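Local coordinates for tRNA (adenine(58)-N(1))-methyltransferase catalytic subunit TRM61 C-terminal domain-containing protein (PDB 1YB2) that is probably an S-adenosyl-L-methionine-dependent methyltransferase of the family that modifies N1 of adenine 58 in tRNA, at residues E65-G70 and G270-I275; S72-D77 and I266-M271; E236-R241 and D255-A260. One frame throughout, in Å; residues are numbered along the deposited sequence.

From the N terminus, residues 65-70 and 72-77 come first, on two successive strands of the N-terminal sheet; the chain then builds the methyltransferase domain. Contact 3 pairs 236-241 with 255-260 and closes a loop of 13 residues between the last two strands of the methyltransferase sheet. Strand 258-267 runs on from contact 3 towards the N-terminal domain, and its end and Lys268 just after it meet 72-77 in contact 2. Residues 270-275 finally lie beside 65-70 in contact 1, which joins the C terminus to the N-terminal sheet. Contact 3 is thus nested inside the loops closed by contacts 1 and 2, which share Gly270 and Met271 and have centres about 10 Å apart.

Contact 1: residues E65-G70 and G270-I275; sequences ELIVSG and GMVYRI
Glu65, Leu66 and Ile67 pair in parallel with Val272, Tyr273 and Arg274, the strand axes 4.8 Å apart and inclined by 20°. Four backbone bonds hold the pair: Glu65 N to Met271 O, Tyr273 N to Glu65 O, Ile67 N to Tyr273 O, and a slightly longer one from Ile275 N to Ile67 O at 3.1 Å. A weak fifth, Ser69 N to Ile275 O, follows where strand 65-68 has ended.

Side-chain contacts lie on both faces. On one, Ile67 CD1 reaches across to Val272 CG1 at 3.5 Å and also rests over a face of the Arg274 guanidinium, 3.6 Å from NH2. With CG1 anti to the carbonyl carbon (chi1 -50°) and the chain extended to CD1, the isoleucine spans both neighbours. Glu65 lies alongside Val272, its OE2 3.8 Å from Val272 CG2, while its OE1 bonds to Ser72 OG. On the other face Leu66 CD2 meets Tyr273 CD2 obliquely at 3.8 Å.

Strand 272-274 is the outermost strand of the N-terminal sheet within this chain, added parallel to 65-68. Backbone bonding and van der Waals contact thus secure the C terminus, without a salt bridge across the pair.

Contact 2: residues S72-D77 and I266-M271; sequences SFIVSD and IKKSGM
The junction between the N-terminal sheet and the methyltransferase domain is packed here by Ile74 and Ile266, with no hydrogen bond between the two segments. The two isoleucines lie alongside each other, pointing opposite ways. Ile74 CG2 lies 3.9 Å from Ile266 CD1, and Ile74 CG1 approaches Ile266 CG2 at 4.1 Å. In Ile266, CG1 anti to the backbone N (chi1 -174°) and an extended chi2 carry CD1 on to Ser76, 3.9 Å from its CB. At this end of the contact Ser76 OG donates to Asp77 O at 2.8 Å.

Strand 71-76 belongs to the N-terminal sheet, whereas Ile266 stands at the end of strand 258-267 in the mixed seven-stranded sheet of the Rossmann-like methyltransferase fold. The contact is therefore one between two sheets, and Val30 and His230 pack against both isoleucines.

Farther along, Ile74 CD1 meets the aliphatic part of Lys268, 3.8 Å from CD, the two side chains crossing at about a right angle. The lysine bends about its CG-CD bond (chi3 -64°), whose two atoms touch the isoleucine. Past Lys268 the chain makes an ST turn, Ser269 OG accepting from Met271 N at 3.3 Å; Asp64 OD1 is a further partner of that hydroxyl.

Contact 3: residues E236-R241 and D255-A260; sequences ELMKRR and DLTHTA
Leu237 with Ala260 and Lys239 with His258 are the hydrogen-bonded pairs of an antiparallel strand pair, and Met238 with Thr259 is the non-hydrogen-bonded pair between them. Each hydrogen-bonded pair makes two bonds. Leu237 N to Ala260 O and Ala260 N to Leu237 O are both 2.9 Å; Lys239 N to His258 O and His258 N to Lys239 O are both 2.8 Å. A water extends the polar link beyond the paired residues, accepting from Arg241 N at 2.9 Å and lying 2.7 Å from Leu256 O.

Side chains add van der Waals contacts. Met238, a selenomethionine, lies alongside Thr259 and brings CG to 3.3 Å from OG1, its CG anti to the carbonyl carbon (chi1 -65°). The Glu236 chain passes obliquely by Thr259 CG2, with OE2 3.9 Å away. Arg240 CB touches Thr257 CB at 3.8 Å.

The charged ends of Glu236 and Arg240 turn to the other chain of the dimer: Glu236 OE1 is salt-bridged to Arg240 of the second subunit, and Arg240 NE to Glu236 of the second subunit. Residues 236-241 also pair antiparallel with a strand of that subunit. They are therefore paired on both edges, so the methyltransferase sheet continues across the interface.

Contact 1: residues E65-G70 and G270-I275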
ATOM      1  N   GLU A  65     -26.840   6.199  -5.107  1.00 23.84           N
ATOM      2  CA  GLU A  65     -26.550   7.621  -5.095  1.00 25.71           C
ATOM      3  C   GLU A  65     -27.623   8.322  -4.270  1.00 25.90           C
ATOM      4  O   GLU A  65     -28.829   8.148  -4.508  1.00 26.24           O
ATOM      5  CB  GLU A  65     -26.524   8.170  -6.530  1.00 25.00           C
ATOM      6  CG  GLU A  65     -26.286   9.645  -6.618  1.00 26.93           C
ATOM      7  CD  GLU A  65     -26.072  10.135  -8.058  1.00 28.95           C
ATOM      8  OE1 GLU A  65     -25.785  11.343  -8.219  1.00 31.42           O
ATOM      9  OE2 GLU A  65     -26.186   9.325  -9.015  1.00 30.54           O
ATOM     10  N   LEU A  66     -27.186   9.083  -3.274  1.00 26.90           N
ATOM     11  CA  LEU A  66     -28.092   9.890  -2.460  1.00 28.26           C
ATOM     12  C   LEU A  66     -27.810  11.352  -2.779  1.00 28.98           C
ATOM     13  O   LEU A  66     -26.692  11.830  -2.592  1.00 28.68           O
ATOM     14  CB  LEU A  66     -27.917   9.608  -0.952  1.00 28.20           C
ATOM     15  CG  LEU A  66     -27.857   8.160  -0.441  1.00 28.58           C
ATOM     16  CD1 LEU A  66     -27.734   8.101   1.089  1.00 28.89           C
ATOM     17  CD2 LEU A  66     -29.053   7.342  -0.900  1.00 28.09           C
ATOM     18  N   ILE A  67     -28.817  12.039  -3.306  1.00 30.13           N
ATOM     19  CA  ILE A  67     -28.686  13.452  -3.662  1.00 31.67           C
ATOM     20  C   ILE A  67     -29.364  14.265  -2.572  1.00 32.87           C
ATOM     21  O   ILE A  67     -30.583  14.294  -2.452  1.00 33.04           O
ATOM     22  CB  ILE A  67     -29.270  13.783  -5.074  1.00 32.07           C
ATOM     23  CG1 ILE A  67     -28.732  12.795  -6.123  1.00 31.14           C
ATOM     24  CG2 ILE A  67     -28.949  15.262  -5.461  1.00 32.16           C
ATOM     25  CD1 ILE A  67     -29.208  13.056  -7.577  1.00 31.51           C
ATOM     26  N   VAL A  68     -28.553  14.897  -1.741  1.00 34.42           N
ATOM     27  CA  VAL A  68     -29.091  15.691  -0.649  1.00 35.70           C
ATOM     28  C   VAL A  68     -28.806  17.176  -0.904  1.00 36.33           C
ATOM     29  O   VAL A  68     -27.648  17.600  -0.998  1.00 36.14           O
ATOM     30  CB  VAL A  68     -28.666  15.139   0.752  1.00 35.92           C
ATOM     31  CG1 VAL A  68     -27.551  14.104   0.640  1.00 35.13           C
ATOM     32  CG2 VAL A  68     -28.336  16.261   1.746  1.00 36.91           C
ATOM     33  N   SER A  69     -29.899  17.919  -1.094  1.00 36.98           N
ATOM     34  CA  SER A  69     -29.895  19.334  -1.498  1.00 37.54           C
ATOM     35  C   SER A  69     -29.078  19.640  -2.753  1.00 37.54           C
ATOM     36  O   SER A  69     -28.365  20.649  -2.821  1.00 37.94           O
ATOM     37  CB  SER A  69     -29.493  20.232  -0.325  1.00 37.45           C
ATOM     38  OG  SER A  69     -30.526  20.245   0.645  1.00 38.30           O
ATOM     39  N   GLY A  70     -29.187  18.765  -3.747  1.00 37.22           N
ATOM     40  CA  GLY A  70     -28.492  18.958  -5.014  1.00 36.69           C
ATOM     41  C   GLY A  70     -27.078  18.409  -5.065  1.00 36.55           C
ATOM     42  O   GLY A  70     -26.432  18.443  -6.125  1.00 36.71           O
ATOM     43  N   GLY A 270     -26.661   2.385  -9.891  1.00 23.32           N
ATOM     44  CA  GLY A 270     -27.664   2.879 -10.821  1.00 22.97           C
ATOM     45  C   GLY A 270     -28.902   3.452 -10.136  1.00 23.59           C
ATOM     46  O   GLY A 270     -29.704   4.132 -10.791  1.00 24.12           O
HETATM   47  N   MSE A 271     -29.071   3.170  -8.842  1.00 23.08           N
HETATM   48  CA  MSE A 271     -30.228   3.644  -8.076  1.00 23.88           C
HETATM   49  C   MSE A 271     -29.918   5.028  -7.463  1.00 23.60           C
HETATM   50  O   MSE A 271     -28.844   5.255  -6.892  1.00 22.64           O
HETATM   51  CB  MSE A 271     -30.663   2.625  -7.004  1.00 24.61           C
HETATM   52  CG  MSE A 271     -31.910   3.013  -6.250  1.00 27.50           C
HETATM   53 SE   MSE A 271     -33.487   3.094  -7.490  1.00 40.11          SE
HETATM   54  CE  MSE A 271     -34.799   4.071  -6.345  1.00 29.25           C
ATOM     55  N   VAL A 272     -30.870   5.945  -7.614  1.00 23.76           N
ATOM     56  CA  VAL A 272     -30.750   7.316  -7.129  1.00 24.09           C
ATOM     57  C   VAL A 272     -31.929   7.672  -6.202  1.00 25.11           C
ATOM     58  O   VAL A 272     -33.096   7.431  -6.539  1.00 24.59           O
ATOM     59  CB  VAL A 272     -30.666   8.342  -8.290  1.00 24.77           C
ATOM     60  CG1 VAL A 272     -30.215   9.699  -7.766  1.00 24.38           C
ATOM     61  CG2 VAL A 272     -29.709   7.883  -9.389  1.00 23.88           C
ATOM     62  N   TYR A 273     -31.608   8.196  -5.018  1.00 25.66           N
ATOM     63  CA  TYR A 273     -32.605   8.719  -4.080  1.00 26.77           C
ATOM     64  C   TYR A 273     -32.378  10.206  -3.866  1.00 28.22           C
ATOM     65  O   TYR A 273     -31.239  10.675  -3.804  1.00 27.17           O
ATOM     66  CB  TYR A 273     -32.526   8.011  -2.730  1.00 26.24           C
ATOM     67  CG  TYR A 273     -32.793   6.538  -2.799  1.00 25.84           C
ATOM     68  CD1 TYR A 273     -34.100   6.045  -2.774  1.00 25.78           C
ATOM     69  CD2 TYR A 273     -31.740   5.629  -2.896  1.00 25.43           C
ATOM     70  CE1 TYR A 273     -34.350   4.682  -2.841  1.00 25.07           C
ATOM     71  CE2 TYR A 273     -31.979   4.268  -2.970  1.00 25.91           C
ATOM     72  CZ  TYR A 273     -33.287   3.806  -2.929  1.00 25.53           C
ATOM     73  OH  TYR A 273     -33.517   2.465  -3.010  1.00 26.24           O
ATOM     74  N   ARG A 274     -33.473  10.946  -3.758  1.00 30.08           N
ATOM     75  CA  ARG A 274     -33.409  12.389  -3.551  1.00 32.39           C
ATOM     76  C   ARG A 274     -34.109  12.742  -2.255  1.00 33.84           C
ATOM     77  O   ARG A 274     -35.243  12.309  -2.029  1.00 33.87           O
ATOM     78  CB  ARG A 274     -34.084  13.117  -4.713  1.00 32.46           C
ATOM     79  CG  ARG A 274     -33.328  12.965  -6.021  1.00 33.88           C
ATOM     80  CD  ARG A 274     -34.231  13.228  -7.215  1.00 34.20           C
ATOM     81  NE  ARG A 274     -33.572  12.801  -8.438  1.00 33.72           N
ATOM     82  CZ  ARG A 274     -32.663  13.513  -9.098  1.00 36.44           C
ATOM     83  NH1 ARG A 274     -32.127  13.014 -10.200  1.00 37.21           N
ATOM     84  NH2 ARG A 274     -32.275  14.713  -8.658  1.00 36.60           N
ATOM     85  N   ILE A 275     -33.434  13.514  -1.402  1.00 35.46           N
ATOM     86  CA  ILE A 275     -34.094  14.132  -0.228  1.00 37.13           C
ATOM     87  C   ILE A 275     -33.889  15.653  -0.087  1.00 37.46           C
ATOM     88  O   ILE A 275     -32.850  16.201  -0.479  1.00 38.22           O
ATOM     89  CB  ILE A 275     -33.736  13.446   1.109  1.00 37.51           C
ATOM     90  CG1 ILE A 275     -32.259  13.071   1.163  1.00 38.51           C
ATOM     91  CG2 ILE A 275     -34.656  12.257   1.371  1.00 39.59           C
ATOM     92  CD1 ILE A 275     -31.476  13.966   2.066  1.00 39.87           C
TER

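Contact 2: residues S72-D77 and I266-M271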
ATOM      1  N   SER A  72     -24.527  15.136  -4.767  1.00 33.24           N
ATOM      2  CA  SER A  72     -24.439  13.686  -4.878  1.00 32.99           C
ATOM      3  C   SER A  72     -23.456  13.033  -3.896  1.00 31.93           C
ATOM      4  O   SER A  72     -22.290  13.428  -3.799  1.00 31.96           O
ATOM      5  CB  SER A  72     -24.017  13.292  -6.291  1.00 33.56           C
ATOM      6  OG  SER A  72     -25.008  13.630  -7.242  1.00 35.94           O
ATOM      7  N   PHE A  73     -23.933  12.003  -3.205  1.00 30.22           N
ATOM      8  CA  PHE A  73     -23.070  11.119  -2.428  1.00 28.68           C
ATOM      9  C   PHE A  73     -23.306   9.698  -2.877  1.00 27.84           C
ATOM     10  O   PHE A  73     -24.460   9.332  -3.166  1.00 27.51           O
ATOM     11  CB  PHE A  73     -23.416  11.225  -0.943  1.00 28.06           C
ATOM     12  CG  PHE A  73     -23.025  12.531  -0.328  1.00 29.45           C
ATOM     13  CD1 PHE A  73     -21.764  12.695   0.248  1.00 30.97           C
ATOM     14  CD2 PHE A  73     -23.913  13.608  -0.331  1.00 30.71           C
ATOM     15  CE1 PHE A  73     -21.389  13.920   0.816  1.00 31.56           C
ATOM     16  CE2 PHE A  73     -23.553  14.847   0.241  1.00 31.80           C
ATOM     17  CZ  PHE A  73     -22.295  14.998   0.813  1.00 29.23           C
ATOM     18  N   ILE A  74     -22.242   8.901  -2.916  1.00 26.74           N
ATOM     19  CA  ILE A  74     -22.366   7.466  -3.213  1.00 26.15           C
ATOM     20  C   ILE A  74     -22.223   6.674  -1.900  1.00 26.09           C
ATOM     21  O   ILE A  74     -21.301   6.926  -1.101  1.00 25.68           O
ATOM     22  CB  ILE A  74     -21.334   6.984  -4.274  1.00 25.54           C
ATOM     23  CG1 ILE A  74     -21.357   7.875  -5.543  1.00 27.25           C
ATOM     24  CG2 ILE A  74     -21.546   5.507  -4.641  1.00 24.01           C
ATOM     25  CD1 ILE A  74     -22.774   8.067  -6.182  1.00 25.90           C
ATOM     26  N   VAL A  75     -23.154   5.751  -1.668  1.00 25.78           N
ATOM     27  CA  VAL A  75     -23.067   4.844  -0.523  1.00 25.41           C
ATOM     28  C   VAL A  75     -21.947   3.822  -0.715  1.00 25.54           C
ATOM     29  O   VAL A  75     -21.841   3.157  -1.750  1.00 24.65           O
ATOM     30  CB  VAL A  75     -24.429   4.135  -0.236  1.00 25.55           C
ATOM     31  CG1 VAL A  75     -24.314   3.222   0.982  1.00 25.94           C
ATOM     32  CG2 VAL A  75     -25.522   5.155  -0.003  1.00 23.74           C
ATOM     33  N   SER A  76     -21.100   3.710   0.296  1.00 26.01           N
ATOM     34  CA  SER A  76     -20.034   2.731   0.268  1.00 27.09           C
ATOM     35  C   SER A  76     -19.922   1.963   1.606  1.00 27.63           C
ATOM     36  O   SER A  76     -20.263   2.486   2.671  1.00 27.39           O
ATOM     37  CB  SER A  76     -18.722   3.437  -0.023  1.00 26.74           C
ATOM     38  OG  SER A  76     -17.654   2.523  -0.081  1.00 27.83           O
ATOM     39  N   ASP A  77     -19.431   0.732   1.542  1.00 28.88           N
ATOM     40  CA  ASP A  77     -18.925   0.068   2.755  1.00 30.27           C
ATOM     41  C   ASP A  77     -17.632   0.770   3.171  1.00 29.85           C
ATOM     42  O   ASP A  77     -16.939   1.363   2.349  1.00 29.40           O
ATOM     43  CB  ASP A  77     -18.625  -1.412   2.504  1.00 31.19           C
ATOM     44  CG  ASP A  77     -19.883  -2.253   2.285  1.00 34.16           C
ATOM     45  OD1 ASP A  77     -20.977  -1.901   2.786  1.00 37.20           O
ATOM     46  OD2 ASP A  77     -19.772  -3.287   1.595  1.00 39.37           O
ATOM     47  N   ILE A 266     -15.592   5.044  -8.002  1.00 23.37           N
ATOM     48  CA  ILE A 266     -16.517   4.051  -7.422  1.00 22.68           C
ATOM     49  C   ILE A 266     -17.658   3.690  -8.386  1.00 22.93           C
ATOM     50  O   ILE A 266     -18.261   4.570  -8.989  1.00 22.08           O
ATOM     51  CB  ILE A 266     -17.057   4.533  -6.024  1.00 22.26           C
ATOM     52  CG1 ILE A 266     -17.910   3.468  -5.321  1.00 22.87           C
ATOM     53  CG2 ILE A 266     -17.772   5.922  -6.122  1.00 22.48           C
ATOM     54  CD1 ILE A 266     -18.138   3.777  -3.834  1.00 22.73           C
ATOM     55  N   LYS A 267     -17.935   2.386  -8.537  1.00 23.44           N
ATOM     56  CA  LYS A 267     -19.079   1.899  -9.322  1.00 23.50           C
ATOM     57  C   LYS A 267     -20.418   2.228  -8.646  1.00 24.00           C
ATOM     58  O   LYS A 267     -20.661   1.860  -7.483  1.00 23.83           O
ATOM     59  CB  LYS A 267     -18.972   0.372  -9.538  1.00 23.70           C
ATOM     60  CG  LYS A 267     -20.180  -0.273 -10.265  1.00 23.33           C
ATOM     61  CD  LYS A 267     -20.200   0.078 -11.753  1.00 23.91           C
ATOM     62  CE  LYS A 267     -21.520  -0.376 -12.423  1.00 25.46           C
ATOM     63  NZ  LYS A 267     -21.653  -1.878 -12.397  1.00 27.34           N
ATOM     64  N   LYS A 268     -21.305   2.884  -9.392  1.00 23.78           N
ATOM     65  CA  LYS A 268     -22.653   3.163  -8.896  1.00 24.63           C
ATOM     66  C   LYS A 268     -23.572   1.986  -9.156  1.00 24.56           C
ATOM     67  O   LYS A 268     -23.408   1.295 -10.155  1.00 24.23           O
ATOM     68  CB  LYS A 268     -23.195   4.433  -9.540  1.00 24.43           C
ATOM     69  CG  LYS A 268     -22.339   5.647  -9.204  1.00 25.71           C
ATOM     70  CD  LYS A 268     -22.880   6.945  -9.830  1.00 26.48           C
ATOM     71  CE  LYS A 268     -22.828   6.881 -11.335  1.00 28.30           C
ATOM     72  NZ  LYS A 268     -23.235   8.181 -11.928  1.00 31.55           N
ATOM     73  N   SER A 269     -24.544   1.760  -8.268  1.00 23.58           N
ATOM     74  CA  SER A 269     -25.542   0.723  -8.499  1.00 23.31           C
ATOM     75  C   SER A 269     -26.540   1.093  -9.602  1.00 23.91           C
ATOM     76  O   SER A 269     -27.192   0.218 -10.172  1.00 23.64           O
ATOM     77  CB  SER A 269     -26.314   0.423  -7.198  1.00 23.70           C
ATOM     78  OG  SER A 269     -27.083   1.555  -6.805  1.00 22.59           O
ATOM     79  N   GLY A 270     -26.661   2.385  -9.891  1.00 23.32           N
ATOM     80  CA  GLY A 270     -27.664   2.879 -10.821  1.00 22.97           C
ATOM     81  C   GLY A 270     -28.902   3.452 -10.136  1.00 23.59           C
ATOM     82  O   GLY A 270     -29.704   4.132 -10.791  1.00 24.12           O
HETATM   83  N   MSE A 271     -29.071   3.170  -8.842  1.00 23.08           N
HETATM   84  CA  MSE A 271     -30.228   3.644  -8.076  1.00 23.88           C
HETATM   85  C   MSE A 271     -29.918   5.028  -7.463  1.00 23.60           C
HETATM   86  O   MSE A 271     -28.844   5.255  -6.892  1.00 22.64           O
HETATM   87  CB  MSE A 271     -30.663   2.625  -7.004  1.00 24.61           C
HETATM   88  CG  MSE A 271     -31.910   3.013  -6.250  1.00 27.50           C
HETATM   89 SE   MSE A 271     -33.487   3.094  -7.490  1.00 40.11          SE
HETATM   90  CE  MSE A 271     -34.799   4.071  -6.345  1.00 29.25           C
TER

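Contact 3: residues E236-R241 and D255-A260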
ATOM      1  N   GLU A 236      -1.427  13.156  -8.584  1.00 29.85           N
ATOM      2  CA  GLU A 236      -0.097  13.030  -9.158  1.00 30.91           C
ATOM      3  C   GLU A 236       0.866  12.605  -8.035  1.00 31.15           C
ATOM      4  O   GLU A 236       0.992  13.287  -7.008  1.00 29.32           O
ATOM      5  CB  GLU A 236       0.318  14.346  -9.817  1.00 30.99           C
ATOM      6  CG  GLU A 236       1.760  14.357 -10.348  1.00 32.53           C
ATOM      7  CD  GLU A 236       2.134  15.697 -10.959  1.00 33.65           C
ATOM      8  OE1 GLU A 236       1.550  16.727 -10.574  1.00 38.06           O
ATOM      9  OE2 GLU A 236       3.013  15.712 -11.835  1.00 39.67           O
ATOM     10  N   LEU A 237       1.513  11.455  -8.223  1.00 31.79           N
ATOM     11  CA  LEU A 237       2.468  10.919  -7.261  1.00 33.97           C
ATOM     12  C   LEU A 237       3.829  10.975  -7.905  1.00 35.44           C
ATOM     13  O   LEU A 237       4.002  10.449  -9.013  1.00 35.30           O
ATOM     14  CB  LEU A 237       2.157   9.453  -6.919  1.00 34.84           C
ATOM     15  CG  LEU A 237       1.661   9.076  -5.518  1.00 36.94           C
ATOM     16  CD1 LEU A 237       1.816   7.581  -5.259  1.00 37.78           C
ATOM     17  CD2 LEU A 237       2.373   9.846  -4.415  1.00 39.01           C
HETATM   18  N   MSE A 238       4.787  11.596  -7.225  1.00 36.16           N
HETATM   19  CA  MSE A 238       6.159  11.667  -7.706  1.00 39.89           C
HETATM   20  C   MSE A 238       7.117  11.043  -6.693  1.00 36.39           C
HETATM   21  O   MSE A 238       7.089  11.370  -5.505  1.00 35.70           O
HETATM   22  CB  MSE A 238       6.556  13.108  -7.989  1.00 38.47           C
HETATM   23  CG  MSE A 238       5.773  13.745  -9.110  1.00 44.01           C
HETATM   24 SE   MSE A 238       5.680  15.700  -8.947  1.00 56.03          SE
HETATM   25  CE  MSE A 238       4.031  15.788  -7.644  1.00 48.72           C
ATOM     26  N   LYS A 239       7.972  10.153  -7.176  1.00 34.10           N
ATOM     27  CA  LYS A 239       8.892   9.440  -6.322  1.00 32.76           C
ATOM     28  C   LYS A 239      10.330   9.648  -6.809  1.00 32.00           C
ATOM     29  O   LYS A 239      10.612   9.533  -8.000  1.00 30.96           O
ATOM     30  CB  LYS A 239       8.542   7.953  -6.344  1.00 33.23           C
ATOM     31  CG  LYS A 239       9.541   7.070  -5.614  1.00 35.51           C
ATOM     32  CD  LYS A 239      10.006   5.923  -6.519  1.00 40.26           C
ATOM     33  CE  LYS A 239      11.173   5.192  -5.876  1.00 42.36           C
ATOM     34  NZ  LYS A 239      12.225   4.883  -6.858  1.00 42.33           N
ATOM     35  N   ARG A 240      11.233   9.969  -5.899  1.00 30.77           N
ATOM     36  CA  ARG A 240      12.637   9.893  -6.233  1.00 31.14           C
ATOM     37  C   ARG A 240      13.457   9.336  -5.098  1.00 30.57           C
ATOM     38  O   ARG A 240      13.227   9.641  -3.922  1.00 29.93           O
ATOM     39  CB  ARG A 240      13.204  11.217  -6.733  1.00 32.12           C
ATOM     40  CG  ARG A 240      13.420  12.290  -5.718  1.00 34.99           C
ATOM     41  CD  ARG A 240      14.364  13.351  -6.291  1.00 40.00           C
ATOM     42  NE  ARG A 240      14.547  14.427  -5.324  1.00 44.65           N
ATOM     43  CZ  ARG A 240      15.723  14.829  -4.848  1.00 47.48           C
ATOM     44  NH1 ARG A 240      16.861  14.283  -5.280  1.00 48.64           N
ATOM     45  NH2 ARG A 240      15.759  15.807  -3.951  1.00 49.08           N
ATOM     46  N   ARG A 241      14.402   8.492  -5.474  1.00 29.77           N
ATOM     47  CA  ARG A 241      15.313   7.912  -4.518  1.00 29.27           C
ATOM     48  C   ARG A 241      16.368   8.925  -4.109  1.00 28.82           C
ATOM     49  O   ARG A 241      16.902   9.684  -4.940  1.00 27.67           O
ATOM     50  CB  ARG A 241      15.947   6.669  -5.100  1.00 29.30           C
ATOM     51  CG  ARG A 241      16.870   6.003  -4.116  1.00 31.83           C
ATOM     52  CD  ARG A 241      17.367   4.695  -4.663  1.00 34.85           C
ATOM     53  NE  ARG A 241      18.147   3.998  -3.657  1.00 35.53           N
ATOM     54  CZ  ARG A 241      18.699   2.810  -3.849  1.00 37.58           C
ATOM     55  NH1 ARG A 241      18.573   2.189  -5.024  1.00 39.59           N
ATOM     56  NH2 ARG A 241      19.385   2.254  -2.869  1.00 38.36           N
ATOM     57  N   ASP A 255      18.616   8.739 -10.114  1.00 36.97           N
ATOM     58  CA  ASP A 255      18.539  10.201 -10.013  1.00 37.57           C
ATOM     59  C   ASP A 255      17.297  10.813 -10.710  1.00 37.15           C
ATOM     60  O   ASP A 255      17.154  12.045 -10.765  1.00 37.07           O
ATOM     61  CB  ASP A 255      19.812  10.854 -10.573  1.00 37.54           C
ATOM     62  CG  ASP A 255      21.052  10.557  -9.731  1.00 39.80           C
ATOM     63  OD1 ASP A 255      20.918  10.195  -8.528  1.00 40.73           O
ATOM     64  OD2 ASP A 255      22.165  10.691 -10.283  1.00 40.32           O
ATOM     65  N   LEU A 256      16.433   9.957 -11.258  1.00 36.08           N
ATOM     66  CA  LEU A 256      15.241  10.411 -11.972  1.00 35.75           C
ATOM     67  C   LEU A 256      14.062  10.492 -11.010  1.00 35.52           C
ATOM     68  O   LEU A 256      13.912   9.646 -10.119  1.00 35.06           O
ATOM     69  CB  LEU A 256      14.876   9.413 -13.072  1.00 35.80           C
ATOM     70  CG  LEU A 256      15.216   9.633 -14.558  1.00 36.52           C
ATOM     71  CD1 LEU A 256      16.499  10.387 -14.766  1.00 35.86           C
ATOM     72  CD2 LEU A 256      15.256   8.279 -15.234  1.00 35.46           C
ATOM     73  N   THR A 257      13.216  11.497 -11.184  1.00 35.29           N
ATOM     74  CA  THR A 257      11.955  11.439 -10.498  1.00 35.40           C
ATOM     75  C   THR A 257      10.939  10.712 -11.373  1.00 35.32           C
ATOM     76  O   THR A 257      10.874  10.928 -12.582  1.00 35.69           O
ATOM     77  CB  THR A 257      11.493  12.768  -9.793  1.00 35.73           C
ATOM     78  OG1 THR A 257      10.071  12.959  -9.949  1.00 36.14           O
ATOM     79  CG2 THR A 257      12.254  13.955 -10.240  1.00 35.91           C
ATOM     80  N   HIS A 258      10.235   9.772 -10.763  1.00 34.45           N
ATOM     81  CA  HIS A 258       9.265   8.958 -11.464  1.00 34.77           C
ATOM     82  C   HIS A 258       7.857   9.412 -11.072  1.00 34.57           C
ATOM     83  O   HIS A 258       7.588   9.643  -9.892  1.00 34.46           O
ATOM     84  CB  HIS A 258       9.532   7.487 -11.158  1.00 34.52           C
ATOM     85  CG  HIS A 258      10.949   7.091 -11.451  1.00 37.52           C
ATOM     86  ND1 HIS A 258      11.907   6.962 -10.468  1.00 39.00           N
ATOM     87  CD2 HIS A 258      11.593   6.905 -12.630  1.00 38.42           C
ATOM     88  CE1 HIS A 258      13.070   6.664 -11.025  1.00 40.55           C
ATOM     89  NE2 HIS A 258      12.907   6.626 -12.337  1.00 41.16           N
ATOM     90  N   THR A 259       6.986   9.563 -12.071  1.00 33.83           N
ATOM     91  CA  THR A 259       5.661  10.170 -11.883  1.00 33.89           C
ATOM     92  C   THR A 259       4.520   9.273 -12.355  1.00 33.43           C
ATOM     93  O   THR A 259       4.537   8.790 -13.489  1.00 34.16           O
ATOM     94  CB  THR A 259       5.568  11.509 -12.623  1.00 33.56           C
ATOM     95  OG1 THR A 259       6.479  12.440 -12.036  1.00 35.29           O
ATOM     96  CG2 THR A 259       4.158  12.085 -12.536  1.00 35.16           C
ATOM     97  N   ALA A 260       3.539   9.062 -11.483  1.00 32.40           N
ATOM     98  CA  ALA A 260       2.303   8.346 -11.829  1.00 31.80           C
ATOM     99  C   ALA A 260       1.083   9.237 -11.603  1.00 30.90           C
ATOM    100  O   ALA A 260       1.065  10.066 -10.678  1.00 30.42           O
ATOM    101  CB  ALA A 260       2.167   7.086 -11.010  1.00 31.53           C
TER
HETATM  102  O   HOH W   1      14.935   8.071  -8.242  1.00 25.72           O